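PDB 5DYN: putative peptidase from Bacteroides fragilis, which is probably a cysteine protease of the clostripain family, linked to proteolytic activation of the Bacteroides fragilis toxin, this chain being an N-terminal fragment of it. Local coordinates for residues K40-L54 with I66-E78. Sequence-based numbering, arbitrary orientation.
Sequences KEGMRQVDATSGNLL and IRLGKDKKGKVVE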
loop_
_atom_site.group_PDB
_atom_site.type_symbol
_atom_site.label_atom_id
_atom_site.label_comp_id
_atom_site.label_asym_id
_atom_site.label_seq_id
_atom_site.Cartn_x
_atom_site.Cartn_y
_atom_site.Cartn_z
ATOM N N LYS A 40 -6.357 13.186 -15.321
ATOM C CA LYS A 40 -6.600 13.722 -16.657
ATOM C C LYS A 40 -5.419 14.564 -17.117
ATOM O O LYS A 40 -4.924 14.408 -18.232
ATOM C CB LYS A 40 -7.873 14.568 -16.682
ATOM C CG LYS A 40 -9.149 13.800 -16.421
ATOM C CD LYS A 40 -10.337 14.740 -16.404
ATOM C CE LYS A 40 -11.572 14.049 -15.874
ATOM N NZ LYS A 40 -12.728 14.982 -15.786
ATOM N N GLU A 41 -4.977 15.456 -16.238
ATOM C CA GLU A 41 -3.830 16.313 -16.502
ATOM C C GLU A 41 -2.575 15.494 -16.795
ATOM O O GLU A 41 -1.827 15.801 -17.723
ATOM C CB GLU A 41 -3.594 17.243 -15.314
ATOM C CG GLU A 41 -2.280 17.993 -15.341
ATOM C CD GLU A 41 -2.220 19.073 -14.280
ATOM O OE1 GLU A 41 -3.202 19.204 -13.516
ATOM O OE2 GLU A 41 -1.194 19.785 -14.206
ATOM N N GLY A 42 -2.351 14.448 -16.005
ATOM C CA GLY A 42 -1.200 13.583 -16.202
ATOM C C GLY A 42 -1.348 12.738 -17.451
ATOM O O GLY A 42 -0.365 12.369 -18.093
ATOM N N MET A 43 -2.592 12.438 -17.800
ATOM C CA MET A 43 -2.892 11.628 -18.973
ATOM C C MET A 43 -2.541 12.369 -20.263
ATOM O O MET A 43 -2.398 11.758 -21.324
ATOM C CB MET A 43 -4.371 11.227 -18.957
ATOM C CG MET A 43 -4.790 10.249 -20.036
ATOM S SD MET A 43 -3.609 8.920 -20.326
ATOM C CE MET A 43 -3.525 8.163 -18.722
ATOM N N ARG A 44 -2.385 13.685 -20.159
ATOM C CA ARG A 44 -2.064 14.519 -21.313
ATOM C C ARG A 44 -0.706 14.168 -21.909
ATOM O O ARG A 44 -0.560 14.077 -23.127
ATOM C CB ARG A 44 -2.101 15.999 -20.925
ATOM C CG ARG A 44 -3.504 16.532 -20.680
ATOM C CD ARG A 44 -3.490 17.915 -20.048
ATOM N NE ARG A 44 -2.722 18.881 -20.829
ATOM C CZ ARG A 44 -1.533 19.357 -20.471
ATOM N NH1 ARG A 44 -0.968 18.960 -19.339
ATOM N NH2 ARG A 44 -0.910 20.235 -21.244
ATOM N N GLN A 45 0.289 13.972 -21.051
ATOM C CA GLN A 45 1.615 13.593 -21.524
ATOM C C GLN A 45 1.760 12.074 -21.564
ATOM O O GLN A 45 2.840 11.540 -21.317
ATOM C CB GLN A 45 2.701 14.218 -20.645
ATOM C CG GLN A 45 2.685 15.744 -20.646
ATOM C CD GLN A 45 4.005 16.351 -21.099
ATOM O OE1 GLN A 45 5.079 15.934 -20.662
ATOM N NE2 GLN A 45 3.930 17.345 -21.980
ATOM N N VAL A 46 0.661 11.391 -21.879
ATOM C CA VAL A 46 0.643 9.938 -22.015
ATOM C C VAL A 46 0.034 9.529 -23.357
ATOM O O VAL A 46 -1.014 10.040 -23.755
ATOM C CB VAL A 46 -0.151 9.266 -20.871
ATOM C CG1 VAL A 46 -0.292 7.768 -21.115
ATOM C CG2 VAL A 46 0.510 9.531 -19.532
ATOM N N ASP A 47 0.699 8.609 -24.049
ATOM C CA ASP A 47 0.228 8.109 -25.337
ATOM C C ASP A 47 -1.057 7.296 -25.174
ATOM O O ASP A 47 -1.015 6.109 -24.847
ATOM C CB ASP A 47 1.318 7.265 -25.999
ATOM C CG ASP A 47 0.980 6.886 -27.421
ATOM O OD1 ASP A 47 0.212 7.630 -28.067
ATOM O OD2 ASP A 47 1.490 5.848 -27.898
ATOM N N ALA A 48 -2.196 7.939 -25.418
ATOM C CA ALA A 48 -3.499 7.348 -25.114
ATOM C C ALA A 48 -3.961 6.306 -26.130
ATOM O O ALA A 48 -5.096 5.832 -26.057
ATOM C CB ALA A 48 -4.550 8.443 -24.990
ATOM N N THR A 49 -3.098 5.949 -27.075
ATOM C CA THR A 49 -3.456 4.924 -28.046
ATOM C C THR A 49 -3.045 3.541 -27.547
ATOM O O THR A 49 -3.710 2.547 -27.838
ATOM C CB THR A 49 -2.821 5.190 -29.431
ATOM O OG1 THR A 49 -3.222 4.163 -30.345
ATOM C CG2 THR A 49 -1.308 5.211 -29.348
ATOM N N SER A 50 -1.959 3.489 -26.779
ATOM C CA SER A 50 -1.446 2.228 -26.258
ATOM C C SER A 50 -1.643 2.124 -24.745
ATOM O O SER A 50 -1.758 1.028 -24.197
ATOM C CB SER A 50 0.034 2.073 -26.611
ATOM O OG SER A 50 0.714 3.311 -26.496
ATOM N N GLY A 51 -1.685 3.272 -24.075
ATOM C CA GLY A 51 -1.904 3.304 -22.639
ATOM C C GLY A 51 -3.371 3.453 -22.282
ATOM O O GLY A 51 -4.050 4.357 -22.770
ATOM N N ASN A 52 -3.863 2.561 -21.428
ATOM C CA ASN A 52 -5.255 2.597 -20.998
ATOM C C ASN A 52 -5.394 2.865 -19.505
ATOM O O ASN A 52 -5.144 1.980 -18.683
ATOM C CB ASN A 52 -5.959 1.285 -21.343
ATOM C CG ASN A 52 -5.870 0.945 -22.814
ATOM O OD1 ASN A 52 -6.592 1.508 -23.637
ATOM N ND2 ASN A 52 -4.992 0.008 -23.153
ATOM N N LEU A 53 -5.792 4.084 -19.154
ATOM C CA LEU A 53 -6.071 4.410 -17.761
ATOM C C LEU A 53 -7.553 4.276 -17.462
ATOM O O LEU A 53 -8.358 5.131 -17.834
ATOM C CB LEU A 53 -5.606 5.820 -17.414
ATOM C CG LEU A 53 -5.833 6.224 -15.954
ATOM C CD1 LEU A 53 -5.114 5.263 -15.013
ATOM C CD2 LEU A 53 -5.390 7.656 -15.701
ATOM N N LEU A 54 -7.909 3.196 -16.785
ATOM C CA LEU A 54 -9.285 2.982 -16.381
ATOM C C LEU A 54 -9.455 3.400 -14.929
ATOM O O LEU A 54 -8.547 3.245 -14.114
ATOM C CB LEU A 54 -9.692 1.522 -16.587
ATOM C CG LEU A 54 -10.224 1.168 -17.983
ATOM C CD1 LEU A 54 -9.240 1.512 -19.090
ATOM C CD2 LEU A 54 -10.583 -0.294 -18.051
ATOM N N ILE A 66 -14.786 4.186 -15.714
ATOM C CA ILE A 66 -14.533 5.062 -16.844
ATOM C C ILE A 66 -13.135 4.854 -17.406
ATOM O O ILE A 66 -12.320 4.136 -16.828
ATOM C CB ILE A 66 -14.694 6.547 -16.459
ATOM C CG1 ILE A 66 -13.558 6.978 -15.532
ATOM C CG2 ILE A 66 -16.052 6.794 -15.815
ATOM C CD1 ILE A 66 -13.670 8.404 -15.056
ATOM N N ARG A 67 -12.873 5.488 -18.542
ATOM C CA ARG A 67 -11.561 5.453 -19.165
ATOM C C ARG A 67 -11.150 6.867 -19.533
ATOM O O ARG A 67 -11.920 7.599 -20.151
ATOM C CB ARG A 67 -11.570 4.554 -20.403
ATOM C CG ARG A 67 -10.259 4.557 -21.166
ATOM C CD ARG A 67 -10.342 3.732 -22.440
ATOM N NE ARG A 67 -9.046 3.661 -23.108
ATOM C CZ ARG A 67 -8.612 4.554 -23.993
ATOM N NH1 ARG A 67 -9.377 5.586 -24.324
ATOM N NH2 ARG A 67 -7.417 4.415 -24.550
ATOM N N LEU A 68 -9.943 7.255 -19.143
ATOM C CA LEU A 68 -9.457 8.602 -19.421
ATOM C C LEU A 68 -8.698 8.641 -20.740
ATOM O O LEU A 68 -7.473 8.741 -20.760
ATOM C CB LEU A 68 -8.566 9.100 -18.282
ATOM C CG LEU A 68 -9.221 9.177 -16.900
ATOM C CD1 LEU A 68 -8.288 9.839 -15.898
ATOM C CD2 LEU A 68 -10.551 9.910 -16.967
ATOM N N GLY A 69 -9.435 8.555 -21.841
ATOM C CA GLY A 69 -8.837 8.619 -23.160
ATOM C C GLY A 69 -8.773 10.044 -23.667
ATOM O O GLY A 69 -9.168 10.979 -22.972
ATOM N N LYS A 70 -8.267 10.212 -24.883
ATOM C CA LYS A 70 -8.206 11.527 -25.511
ATOM C C LYS A 70 -9.144 11.585 -26.705
ATOM O O LYS A 70 -9.271 10.607 -27.439
ATOM C CB LYS A 70 -6.782 11.851 -25.957
ATOM C CG LYS A 70 -5.762 11.908 -24.838
ATOM C CD LYS A 70 -4.370 12.100 -25.414
ATOM C CE LYS A 70 -3.332 12.308 -24.333
ATOM N NZ LYS A 70 -1.973 12.446 -24.926
ATOM N N ASP A 71 -9.798 12.725 -26.907
ATOM C CA ASP A 71 -10.614 12.892 -28.102
ATOM C C ASP A 71 -9.698 13.070 -29.311
ATOM O O ASP A 71 -8.479 13.128 -29.170
ATOM C CB ASP A 71 -11.601 14.064 -27.959
ATOM C CG ASP A 71 -10.924 15.405 -27.698
ATOM O OD1 ASP A 71 -9.714 15.561 -27.957
ATOM O OD2 ASP A 71 -11.631 16.330 -27.245
ATOM N N LYS A 72 -10.284 13.163 -30.496
ATOM C CA LYS A 72 -9.500 13.196 -31.725
ATOM C C LYS A 72 -8.742 14.526 -31.854
ATOM O O LYS A 72 -7.941 14.709 -32.774
ATOM C CB LYS A 72 -10.390 12.971 -32.956
ATOM C CG LYS A 72 -11.832 12.486 -32.695
ATOM C CD LYS A 72 -11.948 11.189 -31.885
ATOM C CE LYS A 72 -13.408 10.791 -31.704
ATOM N NZ LYS A 72 -14.147 11.823 -30.898
ATOM N N LYS A 73 -8.998 15.445 -30.926
ATOM C CA LYS A 73 -8.282 16.722 -30.857
ATOM C C LYS A 73 -7.158 16.682 -29.818
ATOM O O LYS A 73 -6.353 17.610 -29.720
ATOM C CB LYS A 73 -9.249 17.864 -30.527
ATOM N N GLY A 74 -7.114 15.603 -29.040
ATOM C CA GLY A 74 -6.070 15.421 -28.046
ATOM C C GLY A 74 -6.483 15.788 -26.631
ATOM O O GLY A 74 -5.730 15.573 -25.681
ATOM N N LYS A 75 -7.680 16.348 -26.494
ATOM C CA LYS A 75 -8.214 16.711 -25.186
ATOM C C LYS A 75 -8.588 15.461 -24.396
ATOM O O LYS A 75 -9.252 14.567 -24.917
ATOM C CB LYS A 75 -9.433 17.626 -25.346
ATOM C CG LYS A 75 -10.174 17.941 -24.051
ATOM C CD LYS A 75 -11.389 18.825 -24.315
ATOM C CE LYS A 75 -11.281 20.166 -23.606
ATOM N NZ LYS A 75 -12.058 20.185 -22.335
ATOM N N VAL A 76 -8.155 15.394 -23.140
ATOM C CA VAL A 76 -8.479 14.255 -22.289
ATOM C C VAL A 76 -9.970 14.236 -21.963
ATOM O O VAL A 76 -10.524 15.234 -21.505
ATOM C CB VAL A 76 -7.664 14.274 -20.980
ATOM C CG1 VAL A 76 -8.154 13.193 -20.028
ATOM C CG2 VAL A 76 -6.183 14.095 -21.280
ATOM N N VAL A 77 -10.617 13.101 -22.211
ATOM C CA VAL A 77 -12.054 12.977 -21.987
ATOM C C VAL A 77 -12.412 11.695 -21.237
ATOM O O VAL A 77 -11.750 10.667 -21.385
ATOM C CB VAL A 77 -12.838 13.012 -23.319
ATOM C CG1 VAL A 77 -12.728 14.384 -23.971
ATOM C CG2 VAL A 77 -12.344 11.922 -24.266
ATOM N N GLU A 78 -13.465 11.768 -20.428
ATOM C CA GLU A 78 -13.961 10.603 -19.707
ATOM C C GLU A 78 -14.814 9.725 -20.613
ATOM O O GLU A 78 -15.725 10.211 -21.277
ATOM C CB GLU A 78 -14.782 11.028 -18.488
ATOM C CG GLU A 78 -14.042 11.880 -17.477
ATOM C CD GLU A 78 -14.933 12.276 -16.318
ATOM O OE1 GLU A 78 -16.054 11.732 -16.223
ATOM O OE2 GLU A 78 -14.522 13.131 -15.507
#
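Lys70 lays its CG and CD methylenes against the methyl of Ala48, with CG 3.7 Å from Ala48 CB, and carries its ammonium on into the loop that follows helix 29-43. The chain, extended beyond CG, brings NZ to two backbone carbonyls, bonding to Arg44 O and Val46 O at 2.8 Å each. NZ stands above both carbonyl planes, and the two bonds tie down the type I turn from Met43 to Val46. Arg67 reaches the far end of the same loop at Ala48 and the start of strand 51-58 at Asn52. With CG anti to the backbone N (chi1 176°), its aliphatic stem runs past Leu54 CD1, and the guanidinium beyond it meets two acceptors at its edge. NH2 donates to Ala48 O at 3.1 Å and to Asn52 OD1 at 3.2 Å, with a weak bond from NE to the same OD1; the Asn52 amide is turned 55° from the guanidinium plane. Asn52 ND2 in turn bonds Thr17 OG1, which helps fix the amide that receives the arginine.

Between the strands, Leu68 N donates to Leu53 O at 3.0 Å and 171°, while Leu54 and Arg67 form an antiparallel non-hydrogen-bonded pair. Leu53 and Leu68 run alongside each other, Leu68 CD1 3.6 Å from Leu53 CD2. Nearer the helix, Val76 CG1 packs on Lys40 CB and its CG2 on Arg44 CG; Lys40 extends past it to a salt bridge, NZ to Glu78 OE2 at 2.6 Å, on the anti side of the carboxylate.

The contact packs the last turn of helix 29-43 on strands 64-70 and 76-83. Strand 16-23, this helix and the parallel strand 51-58 form a beta-alpha-beta crossover, whose return loop is held by the antiparallel hairpin partner, strand 64-70.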